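PDB 1NTH: monomethylamine methyltransferase MtmB1 from Methanosarcina barkeri, which catalyses transfer of the methyl group of monomethylamine to the corrinoid cofactor of its partner protein MtmC, a step in methanogenesis from methylamine. Local coordinates for residues Ile255-Gly266 against Ser290-Ile301; Ser330-Ala338 against Glu348-Asp356. One frame throughout, in Å; residues are numbered along the deposited sequence.

Interaction 1: Ile255-Gly266 against Ser290-Ile301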
loop_
_atom_site.group_PDB
_atom_site.type_symbol
_atom_site.label_atom_id
_atom_site.label_comp_id
_atom_site.label_asym_id
_atom_site.label_seq_id
_atom_site.Cartn_x
_atom_site.Cartn_y
_atom_site.Cartn_z
ATOM N N ILE A 255 5.741 -15.310 8.779
ATOM C CA ILE A 255 5.319 -16.337 9.726
ATOM C C ILE A 255 6.176 -17.537 9.332
ATOM O O ILE A 255 6.200 -17.927 8.161
ATOM C CB ILE A 255 3.824 -16.690 9.546
ATOM C CG1 ILE A 255 2.950 -15.534 10.041
ATOM C CG2 ILE A 255 3.500 -17.980 10.297
ATOM C CD1 ILE A 255 3.125 -15.206 11.505
ATOM N N ILE A 256 6.881 -18.110 10.300
ATOM C CA ILE A 256 7.769 -19.237 10.026
ATOM C C ILE A 256 7.243 -20.584 10.497
ATOM O O ILE A 256 6.851 -20.742 11.655
ATOM C CB ILE A 256 9.155 -19.008 10.681
ATOM C CG1 ILE A 256 9.828 -17.782 10.056
ATOM C CG2 ILE A 256 10.032 -20.247 10.512
ATOM C CD1 ILE A 256 11.139 -17.397 10.718
ATOM N N MET A 257 7.229 -21.550 9.583
ATOM C CA MET A 257 6.807 -22.904 9.912
ATOM C C MET A 257 8.024 -23.812 9.796
ATOM O O MET A 257 8.521 -24.061 8.698
ATOM C CB MET A 257 5.718 -23.411 8.961
ATOM C CG MET A 257 5.262 -24.834 9.307
ATOM S SD MET A 257 4.548 -25.742 7.921
ATOM C CE MET A 257 6.053 -26.260 7.075
ATOM N N ASP A 258 8.517 -24.276 10.938
ATOM C CA ASP A 258 9.651 -25.190 10.964
ATOM C C ASP A 258 9.036 -26.583 10.912
ATOM O O ASP A 258 8.015 -26.833 11.550
ATOM C CB ASP A 258 10.435 -25.003 12.264
ATOM C CG ASP A 258 11.416 -26.131 12.529
ATOM O OD1 ASP A 258 12.629 -25.941 12.296
ATOM O OD2 ASP A 258 10.964 -27.208 12.969
ATOM N N GLU A 259 9.628 -27.487 10.141
ATOM C CA GLU A 259 9.090 -28.837 10.064
ATOM C C GLU A 259 10.165 -29.891 10.291
ATOM O O GLU A 259 11.339 -29.662 10.012
ATOM C CB GLU A 259 8.437 -29.084 8.702
ATOM C CG GLU A 259 9.403 -29.110 7.536
ATOM C CD GLU A 259 8.725 -29.479 6.233
ATOM O OE1 GLU A 259 9.433 -29.648 5.219
ATOM O OE2 GLU A 259 7.481 -29.599 6.225
ATOM N N GLN A 260 9.750 -31.033 10.825
ATOM C CA GLN A 260 10.661 -32.151 11.041
ATOM C C GLN A 260 9.798 -33.396 10.974
ATOM O O GLN A 260 8.683 -33.425 11.502
ATOM C CB GLN A 260 11.374 -32.052 12.393
ATOM C CG GLN A 260 12.729 -32.779 12.416
ATOM C CD GLN A 260 12.623 -34.250 12.791
ATOM O OE1 GLN A 260 13.347 -35.096 12.256
ATOM N NE2 GLN A 260 11.739 -34.559 13.730
ATOM N N MET A 261 10.303 -34.415 10.295
ATOM C CA MET A 261 9.564 -35.655 10.135
ATOM C C MET A 261 10.382 -36.816 10.681
ATOM O O MET A 261 11.092 -37.489 9.936
ATOM C CB MET A 261 9.247 -35.877 8.657
ATOM C CG MET A 261 8.374 -34.783 8.033
ATOM S SD MET A 261 9.177 -33.159 7.833
ATOM C CE MET A 261 10.123 -33.436 6.322
ATOM N N PRO A 262 10.293 -37.059 11.998
ATOM C CA PRO A 262 11.048 -38.155 12.613
ATOM C C PRO A 262 10.657 -39.502 12.021
ATOM O O PRO A 262 9.490 -39.748 11.720
ATOM C CB PRO A 262 10.706 -38.023 14.095
ATOM C CG PRO A 262 9.321 -37.446 14.076
ATOM C CD PRO A 262 9.411 -36.404 12.982
ATOM N N ILE A 263 11.645 -40.373 11.855
ATOM C CA ILE A 263 11.409 -41.676 11.257
ATOM C C ILE A 263 11.325 -42.818 12.265
ATOM O O ILE A 263 12.301 -43.123 12.954
ATOM C CB ILE A 263 12.520 -42.000 10.232
ATOM C CG1 ILE A 263 12.556 -40.913 9.152
ATOM C CG2 ILE A 263 12.272 -43.362 9.599
ATOM C CD1 ILE A 263 13.705 -41.055 8.167
ATOM N N PHE A 264 10.152 -43.437 12.352
ATOM C CA PHE A 264 9.967 -44.571 13.247
ATOM C C PHE A 264 10.815 -45.701 12.680
ATOM O O PHE A 264 10.699 -46.030 11.501
ATOM C CB PHE A 264 8.509 -45.023 13.275
ATOM C CG PHE A 264 8.324 -46.395 13.857
ATOM C CD1 PHE A 264 8.578 -46.631 15.204
ATOM C CD2 PHE A 264 7.963 -47.467 13.044
ATOM C CE1 PHE A 264 8.476 -47.916 15.737
ATOM C CE2 PHE A 264 7.859 -48.758 13.565
ATOM C CZ PHE A 264 8.119 -48.983 14.914
ATOM N N GLY A 265 11.654 -46.298 13.519
ATOM C CA GLY A 265 12.510 -47.369 13.045
ATOM C C GLY A 265 13.767 -46.785 12.430
ATOM O O GLY A 265 14.597 -47.509 11.868
ATOM N N GLY A 266 13.900 -45.464 12.539
ATOM C CA GLY A 266 15.056 -44.770 12.000
ATOM C C GLY A 266 16.227 -44.746 12.964
ATOM O O GLY A 266 16.375 -45.651 13.783
ATOM N N SER A 290 13.437 -20.036 15.063
ATOM C CA SER A 290 12.583 -18.907 15.445
ATOM C C SER A 290 11.178 -19.142 14.891
ATOM O O SER A 290 10.482 -18.205 14.501
ATOM C CB SER A 290 13.140 -17.594 14.882
ATOM O OG SER A 290 14.409 -17.288 15.441
ATOM N N ALA A 291 10.764 -20.403 14.874
ATOM C CA ALA A 291 9.461 -20.773 14.331
ATOM C C ALA A 291 8.244 -20.155 15.009
ATOM O O ALA A 291 8.228 -19.942 16.223
ATOM C CB ALA A 291 9.314 -22.293 14.337
ATOM N N SER A 292 7.228 -19.871 14.194
ATOM C CA SER A 292 5.957 -19.352 14.681
ATOM C C SER A 292 5.176 -20.604 15.067
ATOM O O SER A 292 4.414 -20.608 16.027
ATOM C CB SER A 292 5.214 -18.599 13.576
ATOM O OG SER A 292 5.915 -17.428 13.198
ATOM N N TRP A 293 5.357 -21.664 14.279
ATOM C CA TRP A 293 4.729 -22.946 14.567
ATOM C C TRP A 293 5.573 -24.070 13.981
ATOM O O TRP A 293 6.410 -23.839 13.105
ATOM C CB TRP A 293 3.273 -23.011 14.057
ATOM C CG TRP A 293 3.034 -22.947 12.568
ATOM C CD1 TRP A 293 3.052 -21.833 11.776
ATOM C CD2 TRP A 293 2.590 -24.025 11.731
ATOM N NE1 TRP A 293 2.628 -22.145 10.502
ATOM C CE2 TRP A 293 2.340 -23.485 10.448
ATOM C CE3 TRP A 293 2.373 -25.394 11.943
ATOM C CZ2 TRP A 293 1.883 -24.268 9.380
ATOM C CZ3 TRP A 293 1.918 -26.174 10.880
ATOM C CH2 TRP A 293 1.677 -25.606 9.615
ATOM N N HIS A 294 5.371 -25.279 14.491
ATOM C CA HIS A 294 6.138 -26.432 14.039
ATOM C C HIS A 294 5.256 -27.509 13.435
ATOM O O HIS A 294 4.233 -27.885 14.012
ATOM C CB HIS A 294 6.916 -27.030 15.214
ATOM C CG HIS A 294 7.638 -28.297 14.876
ATOM N ND1 HIS A 294 8.789 -28.319 14.118
ATOM C CD2 HIS A 294 7.354 -29.588 15.169
ATOM C CE1 HIS A 294 9.185 -29.571 13.961
ATOM N NE2 HIS A 294 8.332 -30.361 14.588
ATOM N N LEU A 295 5.670 -28.010 12.277
ATOM C CA LEU A 295 4.939 -29.055 11.583
ATOM C C LEU A 295 5.653 -30.389 11.787
ATOM O O LEU A 295 6.829 -30.530 11.454
ATOM C CB LEU A 295 4.862 -28.750 10.090
ATOM C CG LEU A 295 4.095 -29.783 9.260
ATOM C CD1 LEU A 295 2.608 -29.722 9.586
ATOM C CD2 LEU A 295 4.323 -29.506 7.797
ATOM N N ASP A 296 4.928 -31.356 12.336
ATOM C CA ASP A 296 5.461 -32.691 12.594
ATOM C C ASP A 296 5.071 -33.586 11.419
ATOM O O ASP A 296 4.413 -33.141 10.475
ATOM C CB ASP A 296 4.851 -33.222 13.898
ATOM C CG ASP A 296 5.573 -34.443 14.449
ATOM O OD1 ASP A 296 6.531 -34.944 13.818
ATOM O OD2 ASP A 296 5.164 -34.900 15.538
ATOM N N GLY A 297 5.481 -34.847 11.478
ATOM C CA GLY A 297 5.151 -35.787 10.424
ATOM C C GLY A 297 5.904 -37.089 10.620
ATOM O O GLY A 297 6.685 -37.480 9.756
ATOM N N PRO A 298 5.693 -37.786 11.749
ATOM C CA PRO A 298 6.397 -39.053 11.990
ATOM C C PRO A 298 6.094 -40.014 10.850
ATOM O O PRO A 298 4.936 -40.203 10.491
ATOM C CB PRO A 298 5.807 -39.533 13.316
ATOM C CG PRO A 298 5.366 -38.255 13.987
ATOM C CD PRO A 298 4.744 -37.503 12.838
ATOM N N VAL A 299 7.128 -40.626 10.284
ATOM C CA VAL A 299 6.917 -41.536 9.169
ATOM C C VAL A 299 7.531 -42.913 9.418
ATOM O O VAL A 299 8.578 -43.033 10.054
ATOM C CB VAL A 299 7.488 -40.922 7.870
ATOM C CG1 VAL A 299 8.979 -40.685 8.018
ATOM C CG2 VAL A 299 7.189 -41.821 6.689
ATOM N N HIS A 300 6.865 -43.946 8.912
ATOM C CA HIS A 300 7.320 -45.328 9.078
ATOM C C HIS A 300 8.478 -45.613 8.126
ATOM O O HIS A 300 8.355 -45.423 6.918
ATOM C CB HIS A 300 6.154 -46.281 8.803
ATOM C CG HIS A 300 6.369 -47.668 9.319
ATOM N ND1 HIS A 300 7.289 -48.534 8.769
ATOM C CD2 HIS A 300 5.780 -48.340 10.336
ATOM C CE1 HIS A 300 7.257 -49.682 9.425
ATOM N NE2 HIS A 300 6.349 -49.590 10.381
ATOM N N ILE A 301 9.602 -46.070 8.672
ATOM C CA ILE A 301 10.777 -46.345 7.854
ATOM C C ILE A 301 10.504 -47.270 6.668
ATOM O O ILE A 301 11.104 -47.112 5.604
ATOM C CB ILE A 301 11.925 -46.944 8.702
ATOM C CG1 ILE A 301 13.207 -46.999 7.865
ATOM C CG2 ILE A 301 11.545 -48.334 9.199
ATOM C CD1 ILE A 301 14.448 -47.324 8.663
HETATM O O HOH W 1 8.693 -33.052 14.546
#

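Interaction 2: Ser330-Ala338 against Glu348-Asp356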
loop_
_atom_site.group_PDB
_atom_site.type_symbol
_atom_site.label_atom_id
_atom_site.label_comp_id
_atom_site.label_asym_id
_atom_site.label_seq_id
_atom_site.Cartn_x
_atom_site.Cartn_y
_atom_site.Cartn_z
ATOM N N SER A 330 1.525 -26.063 16.855
ATOM C CA SER A 330 2.006 -27.113 15.961
ATOM C C SER A 330 0.968 -27.708 15.021
ATOM O O SER A 330 -0.230 -27.450 15.131
ATOM C CB SER A 330 2.610 -28.248 16.788
ATOM O OG SER A 330 1.586 -28.983 17.432
ATOM N N GLY A 331 1.451 -28.520 14.092
ATOM C CA GLY A 331 0.565 -29.166 13.147
ATOM C C GLY A 331 1.169 -30.498 12.761
ATOM O O GLY A 331 2.273 -30.827 13.201
ATOM N N ASN A 332 0.449 -31.271 11.959
ATOM C CA ASN A 332 0.956 -32.560 11.500
ATOM C C ASN A 332 0.639 -32.684 10.014
ATOM O O ASN A 332 -0.370 -32.151 9.541
ATOM C CB ASN A 332 0.321 -33.709 12.293
ATOM C CG ASN A 332 1.149 -34.989 12.222
ATOM O OD1 ASN A 332 2.255 -34.994 11.676
ATOM N ND2 ASN A 332 0.621 -36.074 12.777
ATOM N N GLN A 333 1.509 -33.380 9.282
ATOM C CA GLN A 333 1.366 -33.564 7.839
ATOM C C GLN A 333 0.919 -34.986 7.503
ATOM O O GLN A 333 1.270 -35.940 8.194
ATOM C CB GLN A 333 2.675 -33.229 7.122
ATOM C CG GLN A 333 3.901 -33.894 7.696
ATOM C CD GLN A 333 5.181 -33.381 7.067
ATOM O OE1 GLN A 333 5.489 -33.683 5.918
ATOM N NE2 GLN A 333 5.928 -32.589 7.817
ATOM N N TYR A 334 0.147 -35.104 6.427
ATOM C CA TYR A 334 -0.464 -36.368 6.003
ATOM C C TYR A 334 0.107 -37.096 4.787
ATOM O O TYR A 334 0.079 -36.570 3.675
ATOM C CB TYR A 334 -1.958 -36.115 5.747
ATOM C CG TYR A 334 -2.742 -35.723 6.980
ATOM C CD1 TYR A 334 -2.357 -34.631 7.767
ATOM C CD2 TYR A 334 -3.840 -36.476 7.392
ATOM C CE1 TYR A 334 -3.042 -34.312 8.937
ATOM C CE2 TYR A 334 -4.531 -36.167 8.553
ATOM C CZ TYR A 334 -4.125 -35.088 9.327
ATOM O OH TYR A 334 -4.777 -34.824 10.507
ATOM N N TYR A 335 0.590 -38.321 5.010
ATOM C CA TYR A 335 1.140 -39.180 3.956
ATOM C C TYR A 335 0.504 -40.569 3.965
ATOM O O TYR A 335 1.064 -41.503 4.539
ATOM C CB TYR A 335 2.653 -39.334 4.099
ATOM C CG TYR A 335 3.454 -38.174 3.570
ATOM C CD1 TYR A 335 3.819 -37.114 4.398
ATOM C CD2 TYR A 335 3.879 -38.153 2.243
ATOM C CE1 TYR A 335 4.597 -36.064 3.917
ATOM C CE2 TYR A 335 4.654 -37.109 1.752
ATOM C CZ TYR A 335 5.013 -36.072 2.592
ATOM O OH TYR A 335 5.819 -35.066 2.112
ATOM N N PRO A 336 -0.673 -40.723 3.343
ATOM C CA PRO A 336 -1.320 -42.040 3.315
ATOM C C PRO A 336 -0.624 -42.937 2.289
ATOM O O PRO A 336 0.030 -42.442 1.368
ATOM C CB PRO A 336 -2.751 -41.723 2.877
ATOM C CG PRO A 336 -2.925 -40.265 3.224
ATOM C CD PRO A 336 -1.593 -39.677 2.867
ATOM N N CYS A 337 -0.768 -44.250 2.447
ATOM C CA CYS A 337 -0.171 -45.202 1.512
ATOM C C CYS A 337 -0.994 -45.271 0.230
ATOM O O CYS A 337 -0.450 -45.267 -0.877
ATOM C CB CYS A 337 -0.123 -46.608 2.122
ATOM S SG CYS A 337 1.041 -46.835 3.470
ATOM N N ALA A 338 -2.311 -45.339 0.394
ATOM C CA ALA A 338 -3.230 -45.446 -0.731
ATOM C C ALA A 338 -3.411 -44.141 -1.503
ATOM O O ALA A 338 -3.202 -43.050 -0.967
ATOM C CB ALA A 338 -4.581 -45.952 -0.240
ATOM N N GLU A 348 -7.197 -43.900 6.065
ATOM C CA GLU A 348 -5.860 -43.627 6.585
ATOM C C GLU A 348 -5.791 -42.177 7.058
ATOM O O GLU A 348 -5.344 -41.893 8.171
ATOM C CB GLU A 348 -4.804 -43.849 5.499
ATOM C CG GLU A 348 -4.417 -45.301 5.254
ATOM C CD GLU A 348 -3.339 -45.426 4.189
ATOM O OE1 GLU A 348 -3.676 -45.410 2.985
ATOM O OE2 GLU A 348 -2.147 -45.519 4.557
ATOM N N ALA A 349 -6.239 -41.263 6.206
ATOM C CA ALA A 349 -6.223 -39.846 6.545
ATOM C C ALA A 349 -7.138 -39.581 7.736
ATOM O O ALA A 349 -6.836 -38.740 8.584
ATOM C CB ALA A 349 -6.664 -39.015 5.346
ATOM N N SER A 350 -8.257 -40.296 7.800
ATOM C CA SER A 350 -9.202 -40.124 8.897
ATOM C C SER A 350 -8.571 -40.503 10.233
ATOM O O SER A 350 -8.739 -39.800 11.229
ATOM C CB SER A 350 -10.458 -40.970 8.663
ATOM O OG SER A 350 -11.193 -40.489 7.555
ATOM N N ALA A 351 -7.852 -41.620 10.256
ATOM C CA ALA A 351 -7.206 -42.056 11.487
ATOM C C ALA A 351 -6.248 -40.974 11.973
ATOM O O ALA A 351 -6.175 -40.695 13.170
ATOM C CB ALA A 351 -6.448 -43.363 11.257
ATOM N N GLN A 352 -5.520 -40.354 11.049
ATOM C CA GLN A 352 -4.584 -39.316 11.453
ATOM C C GLN A 352 -5.303 -38.048 11.900
ATOM O O GLN A 352 -4.858 -37.376 12.827
ATOM C CB GLN A 352 -3.605 -38.987 10.327
ATOM C CG GLN A 352 -2.447 -38.141 10.821
ATOM C CD GLN A 352 -1.380 -37.925 9.779
ATOM O OE1 GLN A 352 -1.194 -38.750 8.882
ATOM N NE2 GLN A 352 -0.652 -36.819 9.901
ATOM N N SER A 353 -6.413 -37.721 11.245
ATOM C CA SER A 353 -7.173 -36.533 11.624
ATOM C C SER A 353 -7.737 -36.711 13.035
ATOM O O SER A 353 -7.767 -35.771 13.828
ATOM C CB SER A 353 -8.307 -36.287 10.626
ATOM O OG SER A 353 -9.051 -35.133 10.983
ATOM N N ILE A 354 -8.179 -37.924 13.353
ATOM C CA ILE A 354 -8.710 -38.195 14.683
ATOM C C ILE A 354 -7.590 -38.010 15.708
ATOM O O ILE A 354 -7.762 -37.332 16.721
ATOM C CB ILE A 354 -9.258 -39.641 14.782
ATOM C CG1 ILE A 354 -10.515 -39.776 13.921
ATOM C CG2 ILE A 354 -9.536 -40.001 16.239
ATOM C CD1 ILE A 354 -10.989 -41.217 13.742
ATOM N N THR A 355 -6.436 -38.604 15.423
ATOM C CA THR A 355 -5.284 -38.518 16.311
ATOM C C THR A 355 -4.802 -37.081 16.506
ATOM O O THR A 355 -4.597 -36.637 17.637
ATOM C CB THR A 355 -4.112 -39.355 15.766
ATOM O OG1 THR A 355 -4.542 -40.711 15.582
ATOM C CG2 THR A 355 -2.931 -39.322 16.729
ATOM N N ASP A 356 -4.623 -36.361 15.402
ATOM C CA ASP A 356 -4.150 -34.980 15.462
ATOM C C ASP A 356 -5.120 -34.045 16.177
ATOM O O ASP A 356 -4.715 -33.207 16.982
ATOM C CB ASP A 356 -3.883 -34.444 14.052
ATOM C CG ASP A 356 -2.694 -35.114 13.387
ATOM O OD1 ASP A 356 -1.832 -35.655 14.116
ATOM O OD2 ASP A 356 -2.615 -35.081 12.140
#

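Interaction 1: Ile255-Gly266 against Ser290-Ile301
A buried carboxylate and imidazole join two neighbouring parallel strands of the TIM barrel: His-294 ND1 donates to Asp-258 OD2 over 2.7 Å. The oxygen lies almost in the ring plane and uses its anti lone pair, but the bond is bent (N-H...O 134°). Paired across the strands, the two residues leave on the same face, where they touch Ala-285 of helix 271-288; with CG anti to the backbone N in each (chi1 166° for Asp-258, 175° for His-294) the carboxylate and imidazole come together. Asp-258 OD2 also accepts from Gln-232 NE2, and OD1 meets Ser-289 OG.

On the other face Met-257, in one of its two modelled conformers, lies across Trp-293, its CG 3.4 Å from the centroid of the indole six-membered ring, a CH-pi contact that suits a flexible chain laid on a broad flat surface. Between the faces, backbone bonds follow the parallel pattern, Leu-295 N giving to Asp-258 O at 2.7 Å. At the start of the pairing Ile-256 O takes two donors, Ser-292 N (2.7 Å) and Trp-293 N (3.2 Å). Beyond the break at Gly-297 the pairing resumes, and Phe-264 turns its ring edge to the face of His-300. Gly-265 follows with positive phi, in a type II turn where a beta carbon would collide with Ile-301 CG2.

With ND1 bound to Asp-258 and NE2 2.7 Å from a water oxygen, the imidazole of His-294 is held at both nitrogens, which probably restrains its rotation.

Interaction 2: Ser330-Ala338 against Glu348-Asp356
A beta-alpha unit of the TIM barrel is held together here: strand 330-333 leads through Tyr-334 to Ala-338 towards helix 343-359, whose segment 348-356 returns nearly antiparallel to the strand (167°) and meets it through Tyr-334, Gln-352 and Asp-356. The phenol ring lies against the helix, turned that way by a chi1 of -65° that puts CG beside the backbone N. Over one of its faces the Gln-352 amide is stacked, the two planes only 7° apart, while Gln-352 CG makes a CH-pi contact with the same ring. From this perch Gln-352 NE2 donates to Gln-333 O at 2.7 Å, arriving from above the carbonyl plane; its OE1 is bonded to Thr-306 OG1. A long amide suits this place because it can lie flat on an aromatic ring and still serve a backbone carbonyl.

Further along the helix, Asp-356 OD1 accepts from Asn-332 ND2 at 2.8 Å, and OD2 stands 2.7 Å from Tyr-334 OH. A leucine at Tyr-334 would probably leave the Gln-352 amide without its flat support and Asp-356 OD2 without its hydroxyl neighbour.

At the other end Glu-348, extended beyond CG, turns both carboxylate oxygens to two successive backbone amides, each met on its syn side, a task suited to paired oxygens. Asn-307 ND2 also binds OE2. Cys-337 N gives to Glu-348 OE2 (2.8 Å), and Ala-338 N reaches the syn lone pair of Glu-348 OE1 at 2.9 Å.

Interactions 1 and 2 follow one another along the chain, their centres about 13 Å apart, and share the barrel wall because strands 293-300 and 330-333 are neighbours. Probable backbone hydrogen bonds stitch them: Gly-331 N to His-294 O at 2.9 Å and Asp-296 N to Gly-331 O at 2.8 Å. In one of its two modelled conformers, Gln-333 also bonds through NE2 to Asp-296 O and packs its side chain on Leu-295 of interaction 1. Interaction 1 thus pairs two strands of the wall, whereas interaction 2 ties the next strand to its outer helix. In TIM barrels the active site lies at the C-terminal strand ends, where Glu-259 and Gln-333 stand.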